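Uncharacterized protein MG027 (Mycoplasma genitalium, PDB 1Q8C) is of unknown function but shares its helical fold with NusB proteins, and so may act, like them, in RNA-related regulation. Local coordinates at residues A[22-25]-A[26-29]; A[52-55]-A[56-59]; A[97-100]-A[101-104]. One frame throughout, in Å; residues are numbered along the deposited sequence.

The three contacts are local ones on three different helices of an all-helical chain, of which two pack against each other. Interactions 1 and 3 lie about 11 Å apart between centres and touch directly: A104 CB rests 3.7 Å from F26 N, and F26 CE1 is as close, 3.7 Å, to L101 N. Interaction 2 stands apart. Its centre is about 15 Å from that of interaction 1, with about 7 Å between nearest atoms, and about 23 Å from that of interaction 3, on the other side of the chain's centre. In interaction 2 K58 O binds a sodium ion, and the F24 side chain comes within about 7 Å of the same ion.

Interaction 1 (A[22-25]-A[26-29]); sequences VEFI and FSLL
S27 and F24 meet through a short hydrogen bond, S27 OG giving its proton to F24 O at 2.6 Å. The hydroxyl is turned back toward that oxygen, three residues earlier, because OG stands between the backbone N and the carbonyl carbon (chi1 68°). F24 O also takes the longer bond from L28 N, at 3.3 Å, so one oxygen is gripped by a side chain and by the main chain. L28 N is shared in turn: it also bonds I25 O at 2.9 Å, an i to i-3 bond that arrives from above that carbonyl's plane. Two residues earlier, F26 N reaches V22 O at 2.9 Å in an almost straight bond (165°).

Outside this backbone layer the side chains pair along the helix. L28 CG lies over one face of the F24 ring, and L28 CD1 comes 3.7 Å from F24 CE2. I25 and L29 run side by side, CG2 of the first 4.1 Å from CD1 of the second. On another flank the carboxylate of E23 lies alongside the F26 ring, OE2 being 3.3 Å from CD2, with the two planes 48° apart.

Around these groups lie other parts of the chain. The F24 ring meets those of F43 on helix 36-45 and Y46 in a loop and touches V61, while I25 reaches F64 on helix 55-81 and both A104 and C108 on helix 100-116. F26 makes an edge-to-face contact with F30, the residue four further on.

Helix 14-28 thus turns apolar side chains toward several partners at once, while the S27 hydroxyl, by donating to F24 O, adds a side-chain bond to an oxygen that already takes L28 N from the main chain.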
# COMPACT_ATOMS: atom_id res chain seq x y z
N VAL A 22 -2.60 5.48 -1.71
CA VAL A 22 -1.15 5.48 -1.78
C VAL A 22 -0.56 6.86 -1.45
O VAL A 22 0.38 6.99 -0.66
CB VAL A 22 -0.68 5.04 -3.18
CG1 VAL A 22 0.81 5.35 -3.37
CG2 VAL A 22 -0.93 3.55 -3.38
N GLU A 23 -1.10 7.89 -2.07
CA GLU A 23 -0.59 9.24 -1.86
C GLU A 23 -0.79 9.64 -0.40
O GLU A 23 0.08 10.25 0.20
CB GLU A 23 -1.26 10.25 -2.79
CG GLU A 23 -0.32 11.03 -3.70
CD GLU A 23 1.08 11.27 -3.12
OE1 GLU A 23 1.33 12.41 -2.64
OE2 GLU A 23 1.93 10.34 -3.16
N PHE A 24 -1.92 9.25 0.16
CA PHE A 24 -2.23 9.52 1.57
C PHE A 24 -1.20 8.85 2.51
O PHE A 24 -0.60 9.51 3.36
CB PHE A 24 -3.64 9.01 1.87
CG PHE A 24 -4.02 9.14 3.30
CD1 PHE A 24 -4.24 10.37 3.87
CD2 PHE A 24 -4.19 8.00 4.08
CE1 PHE A 24 -4.59 10.47 5.23
CE2 PHE A 24 -4.56 8.08 5.39
CZ PHE A 24 -4.75 9.32 5.98
N ILE A 25 -1.02 7.55 2.34
CA ILE A 25 -0.11 6.75 3.15
C ILE A 25 1.27 7.41 3.03
O ILE A 25 1.90 7.70 4.03
CB ILE A 25 -0.07 5.28 2.65
CG1 ILE A 25 -1.39 4.56 2.94
CG2 ILE A 25 1.07 4.55 3.34
CD1 ILE A 25 -1.53 3.21 2.24
N PHE A 26 1.69 7.69 1.79
CA PHE A 26 2.97 8.32 1.50
C PHE A 26 3.23 9.57 2.34
O PHE A 26 4.34 9.75 2.84
CB PHE A 26 3.06 8.74 0.02
CG PHE A 26 4.36 9.41 -0.34
CD1 PHE A 26 5.56 8.78 -0.10
CD2 PHE A 26 4.37 10.68 -0.93
CE1 PHE A 26 6.77 9.38 -0.43
CE2 PHE A 26 5.57 11.29 -1.27
CZ PHE A 26 6.78 10.64 -1.02
N SER A 27 2.20 10.42 2.45
CA SER A 27 2.31 11.70 3.15
C SER A 27 2.47 11.50 4.64
O SER A 27 3.00 12.38 5.32
CB SER A 27 1.08 12.58 2.88
OG SER A 27 -0.10 12.04 3.47
N LEU A 28 2.01 10.36 5.14
CA LEU A 28 2.10 9.99 6.55
C LEU A 28 3.43 9.34 6.92
O LEU A 28 3.86 9.44 8.08
CB LEU A 28 1.00 8.98 6.91
CG LEU A 28 -0.50 9.31 6.98
CD1 LEU A 28 -1.26 8.03 7.17
CD2 LEU A 28 -0.84 10.23 8.13
N LEU A 29 4.09 8.67 5.98
CA LEU A 29 5.31 7.93 6.34
C LEU A 29 6.47 8.81 6.79
O LEU A 29 7.40 8.32 7.39
CB LEU A 29 5.74 6.97 5.23
CG LEU A 29 4.74 5.84 5.00
CD1 LEU A 29 5.14 5.04 3.77
CD2 LEU A 29 4.62 4.93 6.25

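Interaction 2 (A[52-55]-A[56-59]). With NA (sodium ion), chain K.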
# COMPACT_ATOMS: atom_id res chain seq x y z
N GLN A 52 -13.59 12.40 -3.81
CA GLN A 52 -14.88 11.78 -3.56
C GLN A 52 -14.66 10.49 -2.78
O GLN A 52 -15.13 9.43 -3.19
CB GLN A 52 -15.60 11.48 -4.88
CG GLN A 52 -15.39 12.51 -6.00
CD GLN A 52 -15.88 11.99 -7.36
OE1 GLN A 52 -17.00 11.46 -7.46
NE2 GLN A 52 -15.05 12.15 -8.40
N LEU A 53 -13.92 10.58 -1.67
CA LEU A 53 -13.48 9.39 -0.95
C LEU A 53 -14.66 8.56 -0.52
O LEU A 53 -15.55 9.09 0.12
CB LEU A 53 -12.70 9.78 0.31
CG LEU A 53 -11.17 9.82 0.36
CD1 LEU A 53 -10.43 9.68 -0.96
CD2 LEU A 53 -10.73 11.07 1.05
N ASN A 54 -14.64 7.26 -0.82
CA ASN A 54 -15.78 6.40 -0.51
C ASN A 54 -15.45 5.40 0.59
O ASN A 54 -14.31 5.35 1.09
CB ASN A 54 -16.33 5.70 -1.79
CG ASN A 54 -15.38 4.66 -2.38
OD1 ASN A 54 -14.31 4.40 -1.86
ND2 ASN A 54 -15.80 4.06 -3.50
N GLU A 55 -16.45 4.62 0.99
CA GLU A 55 -16.27 3.65 2.07
C GLU A 55 -15.25 2.56 1.68
O GLU A 55 -14.53 2.09 2.53
CB GLU A 55 -17.61 3.07 2.52
CG GLU A 55 -18.54 4.08 3.24
CD GLU A 55 -17.94 4.66 4.52
OE1 GLU A 55 -18.39 5.73 4.97
OE2 GLU A 55 -16.99 4.05 5.08
N TRP A 56 -15.17 2.19 0.40
CA TRP A 56 -14.20 1.18 -0.04
C TRP A 56 -12.75 1.62 0.34
O TRP A 56 -12.00 0.85 0.91
CB TRP A 56 -14.33 0.93 -1.56
CG TRP A 56 -13.50 -0.21 -2.08
CD1 TRP A 56 -13.80 -1.54 -2.00
CD2 TRP A 56 -12.22 -0.14 -2.75
NE1 TRP A 56 -12.80 -2.29 -2.57
CE2 TRP A 56 -11.82 -1.46 -3.04
CE3 TRP A 56 -11.38 0.92 -3.14
CZ2 TRP A 56 -10.63 -1.75 -3.69
CZ3 TRP A 56 -10.19 0.61 -3.79
CH2 TRP A 56 -9.83 -0.70 -4.05
N GLN A 57 -12.39 2.86 0.05
CA GLN A 57 -11.08 3.43 0.35
C GLN A 57 -10.83 3.59 1.87
O GLN A 57 -9.73 3.37 2.37
CB GLN A 57 -10.96 4.80 -0.32
CG GLN A 57 -10.83 4.79 -1.83
CD GLN A 57 -10.92 6.17 -2.43
OE1 GLN A 57 -9.97 6.65 -3.01
NE2 GLN A 57 -12.05 6.81 -2.27
N LYS A 58 -11.87 4.01 2.58
CA LYS A 58 -11.84 4.20 4.03
C LYS A 58 -11.62 2.89 4.76
O LYS A 58 -11.07 2.88 5.87
CB LYS A 58 -13.17 4.83 4.51
CG LYS A 58 -13.29 6.35 4.23
CD LYS A 58 -14.75 6.86 4.31
CE LYS A 58 -14.87 8.31 3.85
NZ LYS A 58 -16.24 8.93 4.07
N LEU A 59 -12.04 1.79 4.16
CA LEU A 59 -11.83 0.48 4.80
C LEU A 59 -10.37 0.05 4.63
O LEU A 59 -9.81 -0.58 5.52
CB LEU A 59 -12.77 -0.59 4.23
CG LEU A 59 -13.72 -1.49 5.04
CD1 LEU A 59 -13.43 -2.97 4.72
CD2 LEU A 59 -13.78 -1.23 6.57
NA NA K . -10.81 5.03 7.59
O HOH W 1 -11.48 7.38 7.21
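An asparagine N-cap starts helix 55-81, and the contact is the first turn that this cap organises. N54 OD1 accepts from Q57 N at 3.1 Å, in a nearly straight bond (N-H...O 163°) whose donor is tilted somewhat from the plane of the amide. The side chain can fold back over the helix start because CG sits between the backbone N and the carbonyl carbon, chi1 69°. The same residue also offers its main chain: N54 O takes K58 N at 3.2 Å, with the donor in the carbonyl plane, and E55 O follows with L59 N at 3.0 Å.

In the all-helical, NusB-like fold this turn joins the loop after helix 36-45 to the chain's longest helix. Around the cap, the L53 side chain crosses that of Q57 at about a right angle, and both touch F43 on helix 36-45. The extended K58 chain passes N54 O, its CG 3.4 Å away, and crosses the E55 carboxylate obliquely, K58 CD lying 3.7 Å from E55 OE2. K58 NZ and E55 OE1 are left in a long salt bridge of 4.0 Å. The W56 ring stacks on H116 and takes a cation-pi contact from R14, so helices 14-28 and 100-116 both meet this end of the turn. K58 O points to a sodium ion at 2.8 Å, and the ion also holds a water at 2.5 Å.

Interaction 3 (A[97-100]-A[101-104]); sequences KIDL and LTTA
I98 lays its CD1 methyl against the hydroxyl of T103, 3.7 Å from OG1, the two side chains crossing at about a right angle.

Next to it D99 caps helix 100-116. Its carboxylate oxygen OD2 accepts from T102 N at 2.6 Å in an almost linear bond of 171°, met nearly end-on to the C-O bond. The T102 CG2 methyl crowds the same oxygen at 3.1 Å. A negative carboxylate facing the first amides of a helix would be expected to be favoured by the helix dipole, and such an environment may stabilise its charge.

The main-chain oxygen of D99 is equally busy. T103 supplies two donors to D99 O, its OG1 at 2.7 Å and its N at 2.9 Å, and they arrive from opposite faces of the carbonyl plane. T103 OG1, beside its own backbone N (chi1 -61°), is placed to donate to the carbonyl four residues back. L100 O then carries the helix on by accepting A104 N at 2.9 Å.

The capped turn opens a helix that packs on helix 14-28. L100 touches F26 and L101 lies on V22, while D99, L101 and T102 reach Q136 in the loop beyond helix 120-133. The start of helix 100-116 is thereby set between the first helix of the chain and that loop.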
# COMPACT_ATOMS: atom_id res chain seq x y z
N LYS A 97 17.63 -0.92 -0.84
CA LYS A 97 17.09 0.30 -0.22
C LYS A 97 15.76 0.70 -0.85
O LYS A 97 15.71 1.57 -1.73
CB LYS A 97 18.12 1.44 -0.34
CG LYS A 97 17.68 2.78 0.29
CD LYS A 97 18.84 3.51 0.98
CE LYS A 97 18.48 4.96 1.30
NZ LYS A 97 17.15 5.09 2.00
N ILE A 98 14.68 0.07 -0.40
CA ILE A 98 13.32 0.39 -0.85
C ILE A 98 12.98 1.84 -0.49
O ILE A 98 13.34 2.31 0.59
CB ILE A 98 12.30 -0.58 -0.18
CG1 ILE A 98 10.94 -0.49 -0.85
CG2 ILE A 98 12.17 -0.28 1.32
CD1 ILE A 98 9.90 -1.41 -0.24
N ASP A 99 12.32 2.56 -1.40
CA ASP A 99 12.00 3.97 -1.15
C ASP A 99 10.63 4.11 -0.45
O ASP A 99 9.93 3.12 -0.27
CB ASP A 99 12.10 4.81 -2.44
CG ASP A 99 10.82 5.52 -2.80
OD1 ASP A 99 10.80 6.78 -2.89
OD2 ASP A 99 9.77 4.88 -2.99
N LEU A 100 10.28 5.32 -0.04
CA LEU A 100 9.03 5.53 0.70
C LEU A 100 7.77 5.52 -0.16
O LEU A 100 6.71 5.17 0.33
CB LEU A 100 9.09 6.82 1.51
CG LEU A 100 9.78 6.66 2.87
CD1 LEU A 100 9.61 7.93 3.69
CD2 LEU A 100 9.24 5.45 3.63
N LEU A 101 7.86 5.95 -1.41
CA LEU A 101 6.73 5.82 -2.31
C LEU A 101 6.49 4.36 -2.59
O LEU A 101 5.36 3.91 -2.54
CB LEU A 101 6.94 6.60 -3.61
CG LEU A 101 5.86 6.56 -4.69
CD1 LEU A 101 4.49 6.94 -4.15
CD2 LEU A 101 6.25 7.53 -5.79
N THR A 102 7.55 3.60 -2.87
CA THR A 102 7.41 2.17 -3.14
C THR A 102 6.90 1.46 -1.91
O THR A 102 6.12 0.52 -2.02
CB THR A 102 8.73 1.52 -3.57
OG1 THR A 102 9.65 1.51 -2.47
CG2 THR A 102 9.43 2.32 -4.67
N THR A 103 7.32 1.92 -0.74
CA THR A 103 6.79 1.39 0.52
C THR A 103 5.28 1.69 0.62
O THR A 103 4.51 0.83 0.98
CB THR A 103 7.55 1.96 1.76
OG1 THR A 103 8.94 1.61 1.72
CG2 THR A 103 7.06 1.32 3.05
N ALA A 104 4.87 2.91 0.29
CA ALA A 104 3.47 3.32 0.41
C ALA A 104 2.58 2.48 -0.51
O ALA A 104 1.46 2.13 -0.16
CB ALA A 104 3.31 4.82 0.10